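Local coordinates for programmed cell death 6-interacting protein (PDB 5WA1) that acts in endocytosis, multivesicular body biogenesis, membrane repair and cytokinesis, and binds CHMP4 proteins of ESCRT-III through the Bro1 domain, at residues Leu90-Gln95 against Val366-Phe372; Thr113-Lys117 against Tyr139-Val144; Trp116-Phe120 against Pro196-Ile200; Leu145-Ala150 against Ala180-Ile184. All blocks are in the same frame, centred on the assembly; numbering follows the deposited sequence.

Interaction 1: Leu90-Gln95 against Val366-Phe372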
loop_
_atom_site.group_PDB
_atom_site.type_symbol
_atom_site.label_atom_id
_atom_site.label_comp_id
_atom_site.label_asym_id
_atom_site.label_seq_id
_atom_site.Cartn_x
_atom_site.Cartn_y
_atom_site.Cartn_z
ATOM N N LEU A 90 3.049 -12.428 9.152
ATOM C CA LEU A 90 4.412 -12.416 8.631
ATOM C C LEU A 90 5.150 -13.691 9.007
ATOM O O LEU A 90 5.844 -14.290 8.176
ATOM C CB LEU A 90 5.165 -11.201 9.160
ATOM C CG LEU A 90 4.599 -9.852 8.724
ATOM C CD1 LEU A 90 5.400 -8.732 9.358
ATOM C CD2 LEU A 90 4.600 -9.749 7.213
ATOM N N ARG A 91 5.012 -14.119 10.263
ATOM C CA ARG A 91 5.665 -15.345 10.701
ATOM C C ARG A 91 5.173 -16.544 9.901
ATOM O O ARG A 91 5.970 -17.402 9.499
ATOM C CB ARG A 91 5.431 -15.561 12.195
ATOM C CG ARG A 91 6.072 -16.841 12.721
ATOM C CD ARG A 91 5.578 -17.211 14.113
ATOM N NE ARG A 91 5.954 -18.581 14.460
ATOM C CZ ARG A 91 5.516 -19.236 15.529
ATOM N NH1 ARG A 91 4.680 -18.649 16.377
ATOM N NH2 ARG A 91 5.912 -20.482 15.750
ATOM N N TYR A 92 3.864 -16.620 9.651
ATOM C CA TYR A 92 3.343 -17.764 8.909
ATOM C C TYR A 92 3.822 -17.747 7.459
ATOM O O TYR A 92 4.075 -18.812 6.884
ATOM C CB TYR A 92 1.814 -17.799 8.996
ATOM C CG TYR A 92 1.172 -18.912 8.203
ATOM C CD1 TYR A 92 1.382 -20.246 8.544
ATOM C CD2 TYR A 92 0.362 -18.634 7.107
ATOM C CE1 TYR A 92 0.803 -21.270 7.817
ATOM C CE2 TYR A 92 -0.223 -19.658 6.369
ATOM C CZ TYR A 92 0.003 -20.972 6.729
ATOM O OH TYR A 92 -0.569 -21.995 6.009
ATOM N N TYR A 93 3.982 -16.561 6.861
ATOM C CA TYR A 93 4.565 -16.493 5.523
ATOM C C TYR A 93 6.008 -16.978 5.524
ATOM O O TYR A 93 6.414 -17.734 4.633
ATOM C CB TYR A 93 4.491 -15.064 4.972
ATOM C CG TYR A 93 5.061 -14.949 3.579
ATOM C CD1 TYR A 93 4.326 -15.356 2.475
ATOM C CD2 TYR A 93 6.341 -14.446 3.367
ATOM C CE1 TYR A 93 4.843 -15.257 1.196
ATOM C CE2 TYR A 93 6.866 -14.338 2.088
ATOM C CZ TYR A 93 6.112 -14.746 1.008
ATOM O OH TYR A 93 6.628 -14.649 -0.266
ATOM N N ASP A 94 6.801 -16.557 6.512
ATOM C CA ASP A 94 8.176 -17.036 6.611
ATOM C C ASP A 94 8.224 -18.552 6.755
ATOM O O ASP A 94 9.074 -19.213 6.147
ATOM C CB ASP A 94 8.888 -16.380 7.796
ATOM C CG ASP A 94 9.247 -14.928 7.540
ATOM O OD1 ASP A 94 9.185 -14.492 6.370
ATOM O OD2 ASP A 94 9.602 -14.228 8.512
ATOM N N GLN A 95 7.318 -19.120 7.550
ATOM C CA GLN A 95 7.379 -20.553 7.813
ATOM C C GLN A 95 7.078 -21.354 6.553
ATOM O O GLN A 95 7.780 -22.324 6.249
ATOM C CB GLN A 95 6.419 -20.917 8.944
ATOM C CG GLN A 95 6.709 -22.267 9.590
ATOM C CD GLN A 95 8.131 -22.375 10.101
ATOM O OE1 GLN A 95 8.437 -21.966 11.224
ATOM N NE2 GLN A 95 9.012 -22.931 9.275
ATOM N N VAL A 366 12.612 -13.054 2.970
ATOM C CA VAL A 366 12.427 -13.967 4.086
ATOM C C VAL A 366 13.739 -14.092 4.852
ATOM O O VAL A 366 14.773 -14.399 4.259
ATOM C CB VAL A 366 11.930 -15.328 3.586
ATOM C CG1 VAL A 366 11.793 -16.311 4.741
ATOM C CG2 VAL A 366 10.610 -15.159 2.850
ATOM N N PRO A 367 13.703 -13.860 6.176
ATOM C CA PRO A 367 12.502 -13.611 6.985
ATOM C C PRO A 367 11.988 -12.167 6.977
ATOM O O PRO A 367 12.761 -11.224 7.180
ATOM C CB PRO A 367 12.961 -13.999 8.392
ATOM C CG PRO A 367 14.410 -13.637 8.402
ATOM C CD PRO A 367 14.918 -13.926 7.011
ATOM N N ILE A 368 10.680 -11.999 6.746
ATOM C CA ILE A 368 10.066 -10.678 6.883
ATOM C C ILE A 368 9.463 -10.463 8.265
ATOM O O ILE A 368 9.104 -9.325 8.602
ATOM C CB ILE A 368 8.991 -10.410 5.804
ATOM C CG1 ILE A 368 7.823 -11.401 5.884
ATOM C CG2 ILE A 368 9.607 -10.428 4.412
ATOM C CD1 ILE A 368 6.762 -11.165 4.788
ATOM N N SER A 369 9.352 -11.508 9.082
ATOM C CA SER A 369 8.884 -11.364 10.455
ATOM C C SER A 369 10.065 -11.202 11.408
ATOM O O SER A 369 11.195 -11.603 11.115
ATOM C CB SER A 369 8.046 -12.575 10.877
ATOM O OG SER A 369 8.875 -13.677 11.199
ATOM N N GLN A 370 9.785 -10.615 12.570
ATOM C CA GLN A 370 10.816 -10.381 13.573
ATOM C C GLN A 370 11.086 -11.636 14.388
ATOM O O GLN A 370 10.172 -12.409 14.692
ATOM C CB GLN A 370 10.413 -9.241 14.506
ATOM C CG GLN A 370 10.437 -7.877 13.839
ATOM C CD GLN A 370 11.806 -7.527 13.284
ATOM O OE1 GLN A 370 12.705 -7.127 14.025
ATOM N NE2 GLN A 370 11.971 -7.676 11.974
ATOM N N LYS A 371 12.356 -11.826 14.746
ATOM C CA LYS A 371 12.785 -12.934 15.598
ATOM C C LYS A 371 12.265 -14.264 15.061
ATOM O O LYS A 371 11.723 -15.093 15.795
ATOM C CB LYS A 371 12.341 -12.708 17.046
ATOM C CG LYS A 371 13.015 -11.528 17.734
ATOM C CD LYS A 371 12.383 -11.215 19.089
ATOM C CE LYS A 371 10.957 -10.695 18.932
ATOM N NZ LYS A 371 10.434 -10.078 20.187
ATOM N N PHE A 372 12.419 -14.458 13.755
ATOM C CA PHE A 372 11.902 -15.663 13.128
ATOM C C PHE A 372 12.767 -16.868 13.476
ATOM O O PHE A 372 13.997 -16.778 13.529
ATOM C CB PHE A 372 11.822 -15.502 11.612
ATOM C CG PHE A 372 11.449 -16.771 10.895
ATOM C CD1 PHE A 372 10.163 -17.279 10.982
ATOM C CD2 PHE A 372 12.389 -17.469 10.151
ATOM C CE1 PHE A 372 9.818 -18.455 10.336
ATOM C CE2 PHE A 372 12.050 -18.640 9.498
ATOM C CZ PHE A 372 10.763 -19.135 9.591
#

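Interaction 2: Thr113-Lys117 against Tyr139-Val144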
loop_
_atom_site.group_PDB
_atom_site.type_symbol
_atom_site.label_atom_id
_atom_site.label_comp_id
_atom_site.label_asym_id
_atom_site.label_seq_id
_atom_site.Cartn_x
_atom_site.Cartn_y
_atom_site.Cartn_z
ATOM N N THR A 113 -4.953 -29.107 0.076
ATOM C CA THR A 113 -5.720 -28.206 -0.778
ATOM C C THR A 113 -6.109 -26.957 0.003
ATOM O O THR A 113 -6.830 -27.033 1.004
ATOM C CB THR A 113 -6.966 -28.890 -1.341
ATOM O OG1 THR A 113 -6.570 -29.911 -2.267
ATOM C CG2 THR A 113 -7.842 -27.876 -2.061
ATOM N N PHE A 114 -5.641 -25.812 -0.466
ATOM C CA PHE A 114 -5.979 -24.533 0.137
ATOM C C PHE A 114 -7.079 -23.879 -0.685
ATOM O O PHE A 114 -6.977 -23.793 -1.915
ATOM C CB PHE A 114 -4.754 -23.627 0.220
ATOM C CG PHE A 114 -3.560 -24.290 0.843
ATOM C CD1 PHE A 114 -3.435 -24.376 2.221
ATOM C CD2 PHE A 114 -2.561 -24.828 0.047
ATOM C CE1 PHE A 114 -2.330 -24.988 2.794
ATOM C CE2 PHE A 114 -1.457 -25.440 0.609
ATOM C CZ PHE A 114 -1.340 -25.521 1.983
ATOM N N THR A 115 -8.138 -23.454 -0.005
ATOM C CA THR A 115 -9.273 -22.798 -0.635
ATOM C C THR A 115 -9.328 -21.362 -0.146
ATOM O O THR A 115 -9.387 -21.122 1.063
ATOM C CB THR A 115 -10.575 -23.527 -0.310
ATOM O OG1 THR A 115 -10.485 -24.877 -0.772
ATOM C CG2 THR A 115 -11.750 -22.841 -0.987
ATOM N N TRP A 116 -9.312 -20.420 -1.086
ATOM C CA TRP A 116 -9.311 -18.997 -0.782
ATOM C C TRP A 116 -10.392 -18.306 -1.596
ATOM O O TRP A 116 -10.688 -18.698 -2.730
ATOM C CB TRP A 116 -7.960 -18.353 -1.089
ATOM C CG TRP A 116 -6.882 -18.743 -0.137
ATOM C CD1 TRP A 116 -6.159 -19.901 -0.142
ATOM C CD2 TRP A 116 -6.393 -17.964 0.961
ATOM N NE1 TRP A 116 -5.250 -19.894 0.889
ATOM C CE2 TRP A 116 -5.373 -18.717 1.582
ATOM C CE3 TRP A 116 -6.717 -16.708 1.481
ATOM C CZ2 TRP A 116 -4.674 -18.251 2.695
ATOM C CZ3 TRP A 116 -6.021 -16.247 2.589
ATOM C CH2 TRP A 116 -5.016 -17.019 3.182
ATOM N N LYS A 117 -10.975 -17.303 -0.998
ATOM C CA LYS A 117 -12.012 -16.541 -1.612
ATOM C C LYS A 117 -11.455 -15.222 -2.166
ATOM O O LYS A 117 -10.473 -14.715 -1.682
ATOM C CB LYS A 117 -13.050 -16.272 -0.565
ATOM C CG LYS A 117 -14.365 -15.800 -1.096
ATOM C CD LYS A 117 -15.257 -15.409 0.050
ATOM C CE LYS A 117 -16.475 -14.691 -0.473
ATOM N NZ LYS A 117 -17.031 -13.792 0.566
ATOM N N TYR A 139 0.369 -21.182 -4.172
ATOM C CA TYR A 139 -0.918 -20.507 -4.025
ATOM C C TYR A 139 -1.112 -20.014 -2.597
ATOM O O TYR A 139 -1.540 -18.876 -2.375
ATOM C CB TYR A 139 -2.048 -21.460 -4.422
ATOM C CG TYR A 139 -3.451 -20.880 -4.352
ATOM C CD1 TYR A 139 -3.743 -19.630 -4.884
ATOM C CD2 TYR A 139 -4.494 -21.618 -3.793
ATOM C CE1 TYR A 139 -5.035 -19.115 -4.836
ATOM C CE2 TYR A 139 -5.784 -21.115 -3.742
ATOM C CZ TYR A 139 -6.049 -19.864 -4.262
ATOM O OH TYR A 139 -7.339 -19.377 -4.208
ATOM N N GLU A 140 -0.803 -20.866 -1.615
ATOM C CA GLU A 140 -0.945 -20.469 -0.218
ATOM C C GLU A 140 -0.036 -19.292 0.107
ATOM O O GLU A 140 -0.482 -18.295 0.688
ATOM C CB GLU A 140 -0.651 -21.663 0.697
ATOM C CG GLU A 140 -0.625 -21.322 2.178
ATOM C CD GLU A 140 -2.001 -21.328 2.825
ATOM O OE1 GLU A 140 -3.021 -21.295 2.100
ATOM O OE2 GLU A 140 -2.061 -21.382 4.076
ATOM N N LYS A 141 1.246 -19.388 -0.267
ATOM C CA LYS A 141 2.175 -18.269 -0.099
ATOM C C LYS A 141 1.612 -16.973 -0.671
ATOM O O LYS A 141 1.685 -15.911 -0.034
ATOM C CB LYS A 141 3.510 -18.581 -0.783
ATOM C CG LYS A 141 4.373 -19.628 -0.111
ATOM C CD LYS A 141 5.474 -20.102 -1.056
ATOM C CE LYS A 141 6.216 -18.929 -1.690
ATOM N NZ LYS A 141 7.114 -19.379 -2.795
ATOM N N SER A 142 1.071 -17.033 -1.893
ATOM C CA SER A 142 0.621 -15.813 -2.562
ATOM C C SER A 142 -0.550 -15.175 -1.831
ATOM O O SER A 142 -0.612 -13.946 -1.702
ATOM C CB SER A 142 0.227 -16.115 -4.008
ATOM O OG SER A 142 1.359 -16.438 -4.785
ATOM N N CYS A 143 -1.501 -15.991 -1.378
ATOM C CA CYS A 143 -2.664 -15.461 -0.678
ATOM C C CYS A 143 -2.289 -14.968 0.711
ATOM O O CYS A 143 -2.826 -13.958 1.179
ATOM C CB CYS A 143 -3.751 -16.531 -0.581
ATOM S SG CYS A 143 -4.358 -17.109 -2.172
ATOM N N VAL A 144 -1.388 -15.680 1.393
ATOM C CA VAL A 144 -0.921 -15.216 2.695
ATOM C C VAL A 144 -0.178 -13.894 2.553
ATOM O O VAL A 144 -0.383 -12.965 3.344
ATOM C CB VAL A 144 -0.060 -16.301 3.369
ATOM C CG1 VAL A 144 0.737 -15.719 4.521
ATOM C CG2 VAL A 144 -0.951 -17.403 3.864
#

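Interaction 3: Trp116-Phe120 against Pro196-Ile200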
loop_
_atom_site.group_PDB
_atom_site.type_symbol
_atom_site.label_atom_id
_atom_site.label_comp_id
_atom_site.label_asym_id
_atom_site.label_seq_id
_atom_site.Cartn_x
_atom_site.Cartn_y
_atom_site.Cartn_z
ATOM N N TRP A 116 -9.312 -20.420 -1.086
ATOM C CA TRP A 116 -9.311 -18.997 -0.782
ATOM C C TRP A 116 -10.392 -18.306 -1.596
ATOM O O TRP A 116 -10.688 -18.698 -2.730
ATOM C CB TRP A 116 -7.960 -18.353 -1.089
ATOM C CG TRP A 116 -6.882 -18.743 -0.137
ATOM C CD1 TRP A 116 -6.159 -19.901 -0.142
ATOM C CD2 TRP A 116 -6.393 -17.964 0.961
ATOM N NE1 TRP A 116 -5.250 -19.894 0.889
ATOM C CE2 TRP A 116 -5.373 -18.717 1.582
ATOM C CE3 TRP A 116 -6.717 -16.708 1.481
ATOM C CZ2 TRP A 116 -4.674 -18.251 2.695
ATOM C CZ3 TRP A 116 -6.021 -16.247 2.589
ATOM C CH2 TRP A 116 -5.016 -17.019 3.182
ATOM N N LYS A 117 -10.975 -17.303 -0.998
ATOM C CA LYS A 117 -12.012 -16.541 -1.612
ATOM C C LYS A 117 -11.455 -15.222 -2.166
ATOM O O LYS A 117 -10.473 -14.715 -1.682
ATOM C CB LYS A 117 -13.050 -16.272 -0.565
ATOM C CG LYS A 117 -14.365 -15.800 -1.096
ATOM C CD LYS A 117 -15.257 -15.409 0.050
ATOM C CE LYS A 117 -16.475 -14.691 -0.473
ATOM N NZ LYS A 117 -17.031 -13.792 0.566
ATOM N N ASP A 118 -12.076 -14.694 -3.207
ATOM C CA ASP A 118 -11.618 -13.432 -3.782
ATOM C C ASP A 118 -11.792 -12.299 -2.781
ATOM O O ASP A 118 -12.823 -12.195 -2.110
ATOM C CB ASP A 118 -12.388 -13.121 -5.064
ATOM C CG ASP A 118 -11.741 -12.016 -5.879
ATOM O OD1 ASP A 118 -12.023 -10.826 -5.608
ATOM O OD2 ASP A 118 -10.947 -12.336 -6.788
ATOM N N ALA A 119 -10.769 -11.436 -2.683
ATOM C CA ALA A 119 -10.845 -10.310 -1.763
ATOM C C ALA A 119 -11.881 -9.282 -2.205
ATOM O O ALA A 119 -12.428 -8.558 -1.363
ATOM C CB ALA A 119 -9.476 -9.643 -1.630
ATOM N N PHE A 120 -12.167 -9.202 -3.507
ATOM C CA PHE A 120 -12.973 -8.118 -4.060
ATOM C C PHE A 120 -14.273 -8.597 -4.682
ATOM O O PHE A 120 -15.331 -8.018 -4.409
ATOM C CB PHE A 120 -12.166 -7.339 -5.110
ATOM C CG PHE A 120 -10.845 -6.842 -4.609
ATOM C CD1 PHE A 120 -10.779 -6.017 -3.499
ATOM C CD2 PHE A 120 -9.668 -7.207 -5.245
ATOM C CE1 PHE A 120 -9.569 -5.558 -3.040
ATOM C CE2 PHE A 120 -8.448 -6.762 -4.781
ATOM C CZ PHE A 120 -8.399 -5.931 -3.680
ATOM N N PRO A 196 -5.129 -17.425 -11.636
ATOM C CA PRO A 196 -5.575 -17.017 -10.302
ATOM C C PRO A 196 -6.929 -16.319 -10.345
ATOM O O PRO A 196 -7.439 -15.937 -11.401
ATOM C CB PRO A 196 -4.477 -16.047 -9.856
ATOM C CG PRO A 196 -4.029 -15.411 -11.144
ATOM C CD PRO A 196 -4.105 -16.516 -12.184
ATOM N N THR A 197 -7.507 -16.148 -9.158
ATOM C CA THR A 197 -8.608 -15.209 -9.021
ATOM C C THR A 197 -8.121 -13.812 -9.393
ATOM O O THR A 197 -6.918 -13.532 -9.422
ATOM C CB THR A 197 -9.176 -15.234 -7.599
ATOM O OG1 THR A 197 -8.104 -15.283 -6.647
ATOM C CG2 THR A 197 -10.069 -16.461 -7.404
ATOM N N VAL A 198 -9.073 -12.933 -9.711
ATOM C CA VAL A 198 -8.698 -11.609 -10.200
ATOM C C VAL A 198 -7.987 -10.802 -9.115
ATOM O O VAL A 198 -7.122 -9.971 -9.420
ATOM C CB VAL A 198 -9.939 -10.873 -10.744
ATOM C CG1 VAL A 198 -9.572 -9.473 -11.228
ATOM C CG2 VAL A 198 -10.566 -11.666 -11.879
ATOM N N ASP A 199 -8.294 -11.054 -7.839
ATOM C CA ASP A 199 -7.742 -10.213 -6.779
ATOM C C ASP A 199 -6.220 -10.343 -6.683
ATOM O O ASP A 199 -5.524 -9.350 -6.440
ATOM C CB ASP A 199 -8.402 -10.543 -5.439
ATOM C CG ASP A 199 -8.171 -11.986 -4.999
ATOM O OD1 ASP A 199 -7.740 -12.819 -5.830
ATOM O OD2 ASP A 199 -8.444 -12.284 -3.812
ATOM N N ILE A 200 -5.678 -11.544 -6.897
ATOM C CA ILE A 200 -4.231 -11.744 -6.817
ATOM C C ILE A 200 -3.583 -11.768 -8.195
ATOM O O ILE A 200 -2.379 -12.020 -8.305
ATOM C CB ILE A 200 -3.882 -13.019 -6.022
ATOM C CG1 ILE A 200 -4.433 -14.263 -6.715
ATOM C CG2 ILE A 200 -4.389 -12.889 -4.591
ATOM C CD1 ILE A 200 -3.957 -15.577 -6.086
HETATM O O HOH W 1 -12.040 -13.628 -9.183
#

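Interaction 4: Leu145-Ala150 against Ala180-Ile184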
loop_
_atom_site.group_PDB
_atom_site.type_symbol
_atom_site.label_atom_id
_atom_site.label_comp_id
_atom_site.label_asym_id
_atom_site.label_seq_id
_atom_site.Cartn_x
_atom_site.Cartn_y
_atom_site.Cartn_z
ATOM N N LEU A 145 0.681 -13.773 1.538
ATOM C CA LEU A 145 1.383 -12.506 1.351
ATOM C C LEU A 145 0.414 -11.385 0.997
ATOM O O LEU A 145 0.638 -10.231 1.378
ATOM C CB LEU A 145 2.463 -12.637 0.273
ATOM C CG LEU A 145 3.324 -11.375 0.106
ATOM C CD1 LEU A 145 3.915 -10.952 1.447
ATOM C CD2 LEU A 145 4.419 -11.578 -0.946
ATOM N N PHE A 146 -0.665 -11.705 0.277
ATOM C CA PHE A 146 -1.713 -10.723 0.018
ATOM C C PHE A 146 -2.287 -10.181 1.318
ATOM O O PHE A 146 -2.494 -8.972 1.463
ATOM C CB PHE A 146 -2.824 -11.357 -0.826
ATOM C CG PHE A 146 -3.882 -10.377 -1.283
ATOM C CD1 PHE A 146 -4.947 -10.043 -0.456
ATOM C CD2 PHE A 146 -3.809 -9.801 -2.543
ATOM C CE1 PHE A 146 -5.910 -9.139 -0.872
ATOM C CE2 PHE A 146 -4.777 -8.903 -2.976
ATOM C CZ PHE A 146 -5.828 -8.572 -2.139
ATOM N N ASN A 147 -2.575 -11.069 2.269
ATOM C CA ASN A 147 -3.166 -10.627 3.527
ATOM C C ASN A 147 -2.162 -9.871 4.384
ATOM O O ASN A 147 -2.559 -8.978 5.134
ATOM C CB ASN A 147 -3.753 -11.825 4.288
ATOM C CG ASN A 147 -5.105 -12.250 3.734
ATOM O OD1 ASN A 147 -5.496 -11.813 2.655
ATOM N ND2 ASN A 147 -5.823 -13.095 4.469
ATOM N N CYS A 148 -0.869 -10.213 4.304
ATOM C CA CYS A 148 0.136 -9.388 4.972
ATOM C C CYS A 148 0.071 -7.960 4.452
ATOM O O CYS A 148 0.005 -6.998 5.230
ATOM C CB CYS A 148 1.539 -9.950 4.751
ATOM S SG CYS A 148 1.844 -11.598 5.441
ATOM N N ALA A 149 0.087 -7.810 3.127
ATOM C CA ALA A 149 0.014 -6.482 2.520
ATOM C C ALA A 149 -1.294 -5.784 2.874
ATOM O O ALA A 149 -1.300 -4.597 3.228
ATOM C CB ALA A 149 0.169 -6.604 1.003
ATOM N N ALA A 150 -2.414 -6.508 2.787
ATOM C CA ALA A 150 -3.719 -5.921 3.077
ATOM C C ALA A 150 -3.813 -5.475 4.530
ATOM O O ALA A 150 -4.265 -4.361 4.825
ATOM C CB ALA A 150 -4.825 -6.932 2.751
ATOM N N ALA A 180 4.996 -5.884 -1.172
ATOM C CA ALA A 180 4.422 -7.223 -1.101
ATOM C C ALA A 180 3.432 -7.463 -2.234
ATOM O O ALA A 180 3.434 -8.542 -2.833
ATOM C CB ALA A 180 3.754 -7.446 0.258
ATOM N N PHE A 181 2.580 -6.475 -2.547
ATOM C CA PHE A 181 1.724 -6.606 -3.723
ATOM C C PHE A 181 2.563 -6.751 -4.982
ATOM O O PHE A 181 2.217 -7.520 -5.885
ATOM C CB PHE A 181 0.784 -5.403 -3.858
ATOM C CG PHE A 181 -0.331 -5.377 -2.849
ATOM C CD1 PHE A 181 -1.129 -6.489 -2.637
ATOM C CD2 PHE A 181 -0.587 -4.216 -2.115
ATOM C CE1 PHE A 181 -2.166 -6.460 -1.706
ATOM C CE2 PHE A 181 -1.613 -4.180 -1.180
ATOM C CZ PHE A 181 -2.410 -5.296 -0.978
ATOM N N LEU A 182 3.684 -6.027 -5.050
ATOM C CA LEU A 182 4.546 -6.114 -6.227
ATOM C C LEU A 182 5.227 -7.472 -6.315
ATOM O O LEU A 182 5.414 -8.010 -7.417
ATOM C CB LEU A 182 5.587 -5.001 -6.197
ATOM C CG LEU A 182 6.448 -4.932 -7.449
ATOM C CD1 LEU A 182 5.572 -4.617 -8.651
ATOM C CD2 LEU A 182 7.534 -3.894 -7.277
ATOM N N HIS A 183 5.624 -8.039 -5.173
ATOM C CA HIS A 183 6.181 -9.390 -5.189
ATOM C C HIS A 183 5.159 -10.398 -5.697
ATOM O O HIS A 183 5.503 -11.316 -6.450
ATOM C CB HIS A 183 6.674 -9.782 -3.795
ATOM C CG HIS A 183 7.508 -11.024 -3.785
ATOM N ND1 HIS A 183 7.064 -12.215 -3.251
ATOM C CD2 HIS A 183 8.760 -11.261 -4.241
ATOM C CE1 HIS A 183 8.005 -13.132 -3.382
ATOM N NE2 HIS A 183 9.045 -12.579 -3.980
ATOM N N ILE A 184 3.891 -10.243 -5.303
ATOM C CA ILE A 184 2.859 -11.141 -5.814
ATOM C C ILE A 184 2.722 -10.979 -7.321
ATOM O O ILE A 184 2.591 -11.965 -8.057
ATOM C CB ILE A 184 1.519 -10.898 -5.101
ATOM C CG1 ILE A 184 1.672 -11.093 -3.594
ATOM C CG2 ILE A 184 0.446 -11.843 -5.639
ATOM C CD1 ILE A 184 0.417 -10.801 -2.831
#

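Interaction 1: Leu90-Gln95 against Val366-Phe372
Helix 83-97 of the Bro1 domain is lined here by the irregular C-terminal segment that follows helix 319-340, and D94 and S369 form the polar centre of the contact. The segment lies within the broad region, 197-379, that interacts with CHMP4 proteins. The D94 carboxylate receives successive backbone amides of the loop, one on each oxygen. I368 N donates to D94 OD1 at 2.9 Å and an N-H...O angle of 166°, using the syn lone pair. S369 N reaches D94 OD2 at 2.8 Å on the syn side, while S369 OG donates to the same oxygen at 2.8 Å from the anti side, both tilted out of the carboxylate plane to the same face. Two donors on OD2 and one on OD1 fix the rotation of this buried group and would probably favour its charged form. The S369 hydroxyl gets there because OG sits between its backbone N and carbonyl carbon (chi1 78°), folded back beside its own amide.

A cis peptide bond precedes P367, whose CB lies against D94 OD2. Next to these bonds, I368 CD1 wedges between two helix side chains, touching L90 CD2 at 3.5 Å and Y93 CD2 at 3.6 Å; V366 CG2 adds a looser contact to Y93 CE2. Q95, whose amide is held by D374 and the backbone of L375, crosses the F372 side chain at about a right angle. F372 lays one ring face on D94: CB stands over it, offset toward the rim, 3.7 Å from the centroid in a CH-pi contact.

Interaction 2: Thr113-Lys117 against Tyr139-Val144
E140 OE1 takes the indole N-H of W116, with NE1 to OE1 at 2.9 Å, an angle of 150° at the hydrogen and the oxygen in the plane of the indole. The other oxygen, OE2, is held by a salt bridge to R71 and a hydrogen bond from Y92, so this buried carboxylate is held at both oxygens and probably stays charged. E140 CB stands above the F114 ring centre, 3.8 Å from the centroid, and the bend at chi2 (85°) brings the carboxylate back to stack on the same ring, 28° from parallel.

C143 supplies the floor under W116. Its CB lies 3.4 Å from the centroid of the six-membered ring, and SG sits over the five-membered ring at 3.8 Å, a sulfur-aromatic contact. W116 also turns an edge to the face of Y139 in a T-shaped pair, while the Y139 hydroxyl bonds to L132 O and touches W116 CB. Strand 114-117, paired antiparallel with strand 131-134, thus lays F114 and W116 on helix 137-157, while R71 of helix 56-75 and Y92 of helix 83-97 meet E140 from their own helices.

Interaction 3: Trp116-Phe120 against Pro196-Ile200
Two aspartates face each other through different first torsions: D118 carries CG anti to its backbone N (chi1 -166°), whereas D199 holds CG between its backbone N and carbonyl carbon (chi1 61°). The side chains then run past each other in opposite directions with their carboxylate planes stacked, 27° apart, and each binds a backbone amide across the contact. D199 N donates to D118 OD2 at 3.1 Å, on the syn side. In return, A119 N donates to D199 OD2 at 2.7 Å, approaching from above the carboxylate plane.

Such stacking brings like charges together, D118 OD2 lying 3.4 Å from D199 OD1. The amides around them, and the salt bridge from K31 to D199 OD2, probably offset the repulsion. T197 OG1 gives a further bond to D199 OD1 at 2.6 Å, fixing the carboxylate from within its own loop.

D118 also closes an Asx turn, its OD1 accepting from F120 N at 2.7 Å; D121 N bonds to that oxygen as well. The turn leads the chain out of the two-stranded antiparallel sheet of the Bro1 domain, just after strand 114-117, and the opposing segment 196-200 lies in the loop that joins helix 164-191 to helix 202-226. A water adds a further link between the two segments, donating to D118 OD2 and accepting from V198 N.

Beyond the carboxylates the contact becomes apolar. F120 CD2 packs 3.6 Å from D199 CB, and the F120 ring continues onto T204 and L208 of helix 202-226. A119 CB lies over one face of that ring.

Interaction 4: Leu145-Ala150 against Ala180-Ile184
This is an apolar helix-helix contact in the helical core of the Bro1 domain, where L145, F146 and A149 of helix 137-157 pack on A180, F181 and I184 of helix 164-191. The two short segments run nearly antiparallel, at 156°, with their axes 9.1 Å apart. Small residues meet where the backbones are nearest, A149 CB on A180 CB at 3.8 Å.

A149 CB also stands over the centre of the F181 ring, 3.5 Å from its centroid, a CH-pi contact. With CG anti to its carbonyl carbon (chi1 -73°), F181 reaches across to the other helix, and its CE1 edge points at the face of F146. The two rings form a T-shaped pair, centroids 5.4 Å apart and planes at 68°. One phenylalanine therefore uses its face for an alanine and its edge for the second aromatic ring.

One turn along, L145 and I184 pass each other in opposite directions. L145 CD1 rests on A180 CB at 3.7 Å, and its CD2 touches I184 CG1. The tip of I184 goes further, CD1 packing against the backbone N of F146 at 3.4 Å. L145 CD2 also approaches the edge of the H183 ring near ND1, a nitrogen that the contact buries without a polar partner.

Other elements surround the pair: F181 extends onto L208, S209 and M212 of helix 202-226, F146 meets V28, K31 and I200 in loops, and Y93 of helix 83-97 touches both L145 and H183.

How the interactions relate
Of the elements joined here, helix 83-97 comes first from the N terminus, and interaction 1 closes the longest loop, joining it to the C-terminal segment 366-372; the other three contacts nest inside. Interactions 2 and 3 both start from strand 114-117 and share W116 and K117. Interaction 2 closes a short loop through the second strand onto helix 137-157, and interaction 3 a longer one reaching the loop before helix 202-226. Interaction 4, in series after interaction 2, nests within interaction 3 and joins helix 137-157 to helix 164-191. Helix 137-157 links all four: Y93 packs on V144, L90 on C148, W116 lies against N147, and A119 meets F146.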